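Local coordinates for protein alcohol dehydrogenase, zinc-containing (Thermotoga maritima, PDB 1VJ0) that probably acts as a zinc-dependent alcohol dehydrogenase of the medium-chain family, holding two zinc ions in each chain, at residues 57-62 with 365-370; 144-147 with 153-156. All coordinates share one frame; numbering follows the deposited sequence.

Contact 1: residues 57-62 with 365-370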
loop_
_atom_site.group_PDB
_atom_site.type_symbol
_atom_site.label_atom_id
_atom_site.label_comp_id
_atom_site.label_asym_id
_atom_site.label_seq_id
_atom_site.Cartn_x
_atom_site.Cartn_y
_atom_site.Cartn_z
ATOM N N SER A 57 -11.381 -21.265 22.626
ATOM C CA SER A 57 -12.350 -20.269 23.099
ATOM C C SER A 57 -13.730 -20.870 23.504
ATOM O O SER A 57 -14.508 -20.238 24.247
ATOM C CB SER A 57 -12.517 -19.171 22.041
ATOM O OG SER A 57 -13.076 -19.717 20.854
ATOM N N ASP A 58 -14.035 -22.080 23.019
ATOM C CA ASP A 58 -15.260 -22.777 23.408
ATOM C C ASP A 58 -15.216 -23.076 24.918
ATOM O O ASP A 58 -16.241 -23.009 25.589
ATOM C CB ASP A 58 -15.469 -24.057 22.582
ATOM C CG ASP A 58 -15.695 -23.785 21.118
ATOM O OD1 ASP A 58 -16.071 -22.632 20.774
ATOM O OD2 ASP A 58 -15.603 -24.682 20.238
ATOM N N VAL A 59 -14.024 -23.371 25.436
ATOM C CA VAL A 59 -13.840 -23.625 26.842
ATOM C C VAL A 59 -14.206 -22.411 27.683
ATOM O O VAL A 59 -14.944 -22.522 28.650
ATOM C CB VAL A 59 -12.384 -24.065 27.152
ATOM C CG1 VAL A 59 -12.149 -24.123 28.645
ATOM C CG2 VAL A 59 -12.096 -25.425 26.493
ATOM N N HIS A 60 -13.714 -21.258 27.282
ATOM C CA HIS A 60 -14.003 -20.034 27.983
ATOM C C HIS A 60 -15.473 -19.674 27.954
ATOM O O HIS A 60 -16.021 -19.251 28.972
ATOM C CB HIS A 60 -13.116 -18.927 27.432
ATOM C CG HIS A 60 -11.663 -19.272 27.553
ATOM N ND1 HIS A 60 -10.862 -19.534 26.456
ATOM C CD2 HIS A 60 -10.895 -19.508 28.644
ATOM C CE1 HIS A 60 -9.649 -19.864 26.871
ATOM N NE2 HIS A 60 -9.646 -19.862 28.195
ATOM N N MET A 61 -16.105 -19.905 26.814
ATOM C CA MET A 61 -17.532 -19.689 26.683
ATOM C C MET A 61 -18.311 -20.651 27.583
ATOM O O MET A 61 -19.222 -20.232 28.282
ATOM C CB MET A 61 -17.953 -19.840 25.216
ATOM C CG MET A 61 -17.467 -18.724 24.234
ATOM S SD MET A 61 -17.911 -19.223 22.552
ATOM C CE MET A 61 -16.376 -18.990 21.660
ATOM N N PHE A 62 -17.930 -21.925 27.604
ATOM C CA PHE A 62 -18.555 -22.917 28.499
ATOM C C PHE A 62 -18.486 -22.470 29.962
ATOM O O PHE A 62 -19.404 -22.703 30.766
ATOM C CB PHE A 62 -17.855 -24.296 28.333
ATOM C CG PHE A 62 -18.311 -25.340 29.310
ATOM C CD1 PHE A 62 -19.423 -26.106 29.043
ATOM C CD2 PHE A 62 -17.601 -25.577 30.496
ATOM C CE1 PHE A 62 -19.838 -27.083 29.914
ATOM C CE2 PHE A 62 -18.019 -26.539 31.381
ATOM C CZ PHE A 62 -19.151 -27.285 31.109
ATOM N N LEU A 365 -10.575 -32.189 27.073
ATOM C CA LEU A 365 -9.292 -32.422 26.412
ATOM C C LEU A 365 -8.640 -31.116 25.974
ATOM O O LEU A 365 -7.429 -30.966 26.015
ATOM C CB LEU A 365 -9.463 -33.330 25.176
ATOM C CG LEU A 365 -9.835 -34.798 25.415
ATOM C CD1 LEU A 365 -10.219 -35.525 24.168
ATOM C CD2 LEU A 365 -8.671 -35.478 26.065
ATOM N N MET A 366 -9.439 -30.190 25.484
ATOM C CA MET A 366 -8.902 -28.921 25.025
ATOM C C MET A 366 -8.491 -28.083 26.226
ATOM O O MET A 366 -7.493 -27.391 26.179
ATOM C CB MET A 366 -9.909 -28.160 24.169
ATOM C CG MET A 366 -10.191 -28.782 22.821
ATOM S SD MET A 366 -8.706 -28.767 21.801
ATOM C CE MET A 366 -8.530 -27.038 21.460
ATOM N N GLU A 367 -9.247 -28.165 27.312
ATOM C CA GLU A 367 -8.910 -27.404 28.519
ATOM C C GLU A 367 -7.664 -27.958 29.224
ATOM O O GLU A 367 -6.821 -27.203 29.664
ATOM C CB GLU A 367 -10.067 -27.416 29.506
ATOM C CG GLU A 367 -9.841 -26.494 30.694
ATOM C CD GLU A 367 -11.028 -26.474 31.636
ATOM O OE1 GLU A 367 -11.573 -27.573 31.907
ATOM O OE2 GLU A 367 -11.416 -25.368 32.098
ATOM N N SER A 368 -7.577 -29.271 29.357
ATOM C CA SER A 368 -6.402 -29.902 29.965
ATOM C C SER A 368 -5.151 -29.802 29.103
ATOM O O SER A 368 -4.052 -29.990 29.605
ATOM C CB SER A 368 -6.673 -31.369 30.202
ATOM O OG SER A 368 -6.572 -32.061 28.983
ATOM N N ARG A 369 -5.340 -29.531 27.807
ATOM C CA ARG A 369 -4.290 -29.495 26.773
ATOM C C ARG A 369 -3.723 -30.867 26.443
ATOM O O ARG A 369 -2.676 -30.992 25.826
ATOM C CB ARG A 369 -3.189 -28.478 27.087
ATOM C CG ARG A 369 -3.703 -27.066 27.184
ATOM C CD ARG A 369 -2.602 -26.062 27.378
ATOM N NE ARG A 369 -2.879 -24.832 26.648
ATOM C CZ ARG A 369 -1.957 -23.989 26.153
ATOM N NH1 ARG A 369 -0.635 -24.205 26.305
ATOM N NH2 ARG A 369 -2.373 -22.906 25.499
ATOM N N GLU A 370 -4.462 -31.906 26.799
ATOM C CA GLU A 370 -4.204 -33.248 26.275
ATOM C C GLU A 370 -4.409 -33.246 24.751
ATOM O O GLU A 370 -3.775 -34.014 24.046
ATOM C CB GLU A 370 -5.178 -34.240 26.888
ATOM C CG GLU A 370 -4.832 -35.700 26.649
ATOM C CD GLU A 370 -5.644 -36.639 27.525
ATOM O OE1 GLU A 370 -6.092 -36.221 28.630
ATOM O OE2 GLU A 370 -5.853 -37.806 27.101
#

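Contact 2: residues 144-147 with 153-156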
loop_
_atom_site.group_PDB
_atom_site.type_symbol
_atom_site.label_atom_id
_atom_site.label_comp_id
_atom_site.label_asym_id
_atom_site.label_seq_id
_atom_site.Cartn_x
_atom_site.Cartn_y
_atom_site.Cartn_z
ATOM N N HIS A 144 -33.449 -22.788 15.762
ATOM C CA HIS A 144 -32.574 -23.291 16.861
ATOM C C HIS A 144 -31.104 -23.560 16.547
ATOM O O HIS A 144 -30.225 -23.218 17.352
ATOM C CB HIS A 144 -33.144 -24.567 17.480
ATOM C CG HIS A 144 -34.587 -24.467 17.868
ATOM N ND1 HIS A 144 -35.035 -23.600 18.847
ATOM C CD2 HIS A 144 -35.688 -25.133 17.417
ATOM C CE1 HIS A 144 -36.352 -23.717 18.967
ATOM N NE2 HIS A 144 -36.773 -24.643 18.120
ATOM N N LEU A 145 -30.843 -24.184 15.397
ATOM C CA LEU A 145 -29.526 -24.747 15.047
ATOM C C LEU A 145 -28.592 -23.684 14.491
ATOM O O LEU A 145 -28.467 -23.508 13.259
ATOM C CB LEU A 145 -29.714 -25.919 14.042
ATOM C CG LEU A 145 -30.694 -27.019 14.475
ATOM C CD1 LEU A 145 -30.887 -28.033 13.390
ATOM C CD2 LEU A 145 -30.267 -27.696 15.800
ATOM N N ARG A 146 -27.925 -22.965 15.411
ATOM C CA ARG A 146 -27.108 -21.815 15.038
ATOM C C ARG A 146 -25.653 -21.997 15.493
ATOM O O ARG A 146 -24.912 -21.024 15.637
ATOM C CB ARG A 146 -27.685 -20.508 15.572
ATOM C CG ARG A 146 -29.048 -20.143 15.027
ATOM C CD ARG A 146 -29.160 -20.129 13.529
ATOM N NE ARG A 146 -30.416 -19.462 13.134
ATOM C CZ ARG A 146 -30.705 -19.095 11.898
ATOM N NH1 ARG A 146 -29.856 -19.345 10.911
ATOM N NH2 ARG A 146 -31.856 -18.504 11.646
ATOM N N GLY A 147 -25.259 -23.257 15.661
ATOM C CA GLY A 147 -23.908 -23.627 16.032
ATOM C C GLY A 147 -23.557 -24.998 15.463
ATOM O O GLY A 147 -24.443 -25.710 15.017
ATOM N N ILE A 153 -26.902 -27.458 10.843
ATOM C CA ILE A 153 -26.945 -26.031 11.123
ATOM C C ILE A 153 -27.785 -25.355 10.033
ATOM O O ILE A 153 -27.823 -25.818 8.881
ATOM C CB ILE A 153 -25.496 -25.433 11.185
ATOM C CG1 ILE A 153 -25.504 -23.988 11.703
ATOM C CG2 ILE A 153 -24.833 -25.513 9.799
ATOM C CD1 ILE A 153 -24.115 -23.490 12.047
ATOM N N VAL A 154 -28.510 -24.304 10.411
ATOM C CA VAL A 154 -29.218 -23.481 9.455
ATOM C C VAL A 154 -28.403 -22.217 9.212
ATOM O O VAL A 154 -28.155 -21.449 10.145
ATOM C CB VAL A 154 -30.605 -23.078 9.981
ATOM C CG1 VAL A 154 -31.316 -22.158 8.985
ATOM C CG2 VAL A 154 -31.443 -24.344 10.278
ATOM N N LEU A 155 -27.964 -22.011 7.976
ATOM C CA LEU A 155 -27.147 -20.848 7.610
ATOM C C LEU A 155 -28.075 -19.797 6.986
ATOM O O LEU A 155 -28.909 -20.108 6.124
ATOM C CB LEU A 155 -26.046 -21.248 6.602
ATOM C CG LEU A 155 -25.035 -22.319 6.963
ATOM C CD1 LEU A 155 -24.035 -22.378 5.845
ATOM C CD2 LEU A 155 -24.327 -22.021 8.251
ATOM N N ASP A 156 -27.970 -18.562 7.448
ATOM C CA ASP A 156 -28.716 -17.440 6.872
ATOM C C ASP A 156 -28.272 -17.172 5.425
ATOM O O ASP A 156 -27.151 -17.457 5.077
ATOM C CB ASP A 156 -28.415 -16.160 7.637
ATOM C CG ASP A 156 -29.115 -16.051 8.985
ATOM O OD1 ASP A 156 -30.333 -16.300 9.106
ATOM O OD2 ASP A 156 -28.494 -15.665 9.995
#

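Contact 1: residues 57-62 with 365-370
Val59 packs along the side chain of an acidic residue, Glu367, where segments 57-62 and 365-370 share no hydrogen bond and bury only 116 Å² between them. This is helix-to-helix packing in a medium-chain dehydrogenase: helix 56-62, which follows the zinc ligand Cys55, lies against the C-terminal end of helix 359-368. The approach centres on one residue pair, the CA atoms of Val59 and Glu367 being 6.4 Å apart. The two methyls of Val59 straddle Glu367 CB. CG1, set anti to the backbone N (chi1 171°), also lies against Glu367 CG at 3.9 Å and Glu367 OE2 at 3.7 Å; CG2 turns to the helix backbone and stands 4.2 Å from Met366 CB. The Glu367 chain is extended and crosses the valine at about a right angle, and the same OE2 that touches CG1 is held by a salt bridge to Arg63 NE. An alanine in place of Val59 would probably leave the Glu367 stem and Met366 CB without their methyl partners and open a gap between the helices. Leu363, one turn before Glu367 in helix 359-368, also touches Val59, and the side chain of Met366 lies about 8 Å from the zinc ion bound by Cys55, His77, Glu78 and Cys178. Just beyond, Arg369 leaves the helix with positive phi (70°), and Ser368 OG closes an ST turn by accepting from Glu370 N at 3.0 Å, with an N-H...O angle of 162°.

Contact 2: residues 144-147 with 153-156
The Arg146 guanidinium has Val154 CB over one face and Leu155 C at its edge, near its plane, while the Asp156 carboxylate comes in obliquely, the two planes 44° apart. NH1 does most of the work: it gives a weak, bent hydrogen bond to Val154 O (2.8 Å, 129° at the hydrogen) and a long salt bridge to Asp156 OD1 at 3.6 Å. A bend at chi2 (-53°) brings the group back to the strand, although Arg146 CB points away from it. The straighter hydrogen bond joins backbones: Val154 N donates to Leu145 O at 3.0 Å, in the carbonyl plane. Leu145 sits at the centre of an inverse gamma turn, and its O also lies 3.4 Å from Ile153 CG1. Gly147 O faces the apolar Ile153 CD1 at 3.7 Å and, like Gly147 N, is buried without a polar partner in the model, a likely cost of this packing. The loop is thereby fastened to strand 152-155, which pairs with strand 45-54 in the GroES-like domain. The main partner of Asp156 is Arg137, bound through OD2; since the Arg137 and Arg146 side chains touch, the one carboxylate probably offsets both positive charges.

Overall arrangement
From the N terminus, the chain enters contact 1 at helix 56-62, directly after strand 45-54, and some 300 residues later helix 359-368 closes that loop. Contact 2 falls wholly within this excursion, closing a short loop of five intervening residues, so the two closures nest and do not cross. The long loop also holds the six-stranded parallel sheet, where the turn between strand 198-202 and helix 206-217 has glycines consistent with a Rossmann-type nucleotide-binding motif. Contact 1 joins helix 56-62 to helix 359-368, which lies between strands 352-355 and 374-377 of the mixed sheet; contact 2 fastens a loop to strand 152-155 of that sheet. Their centres lie 23 Å apart, without touching.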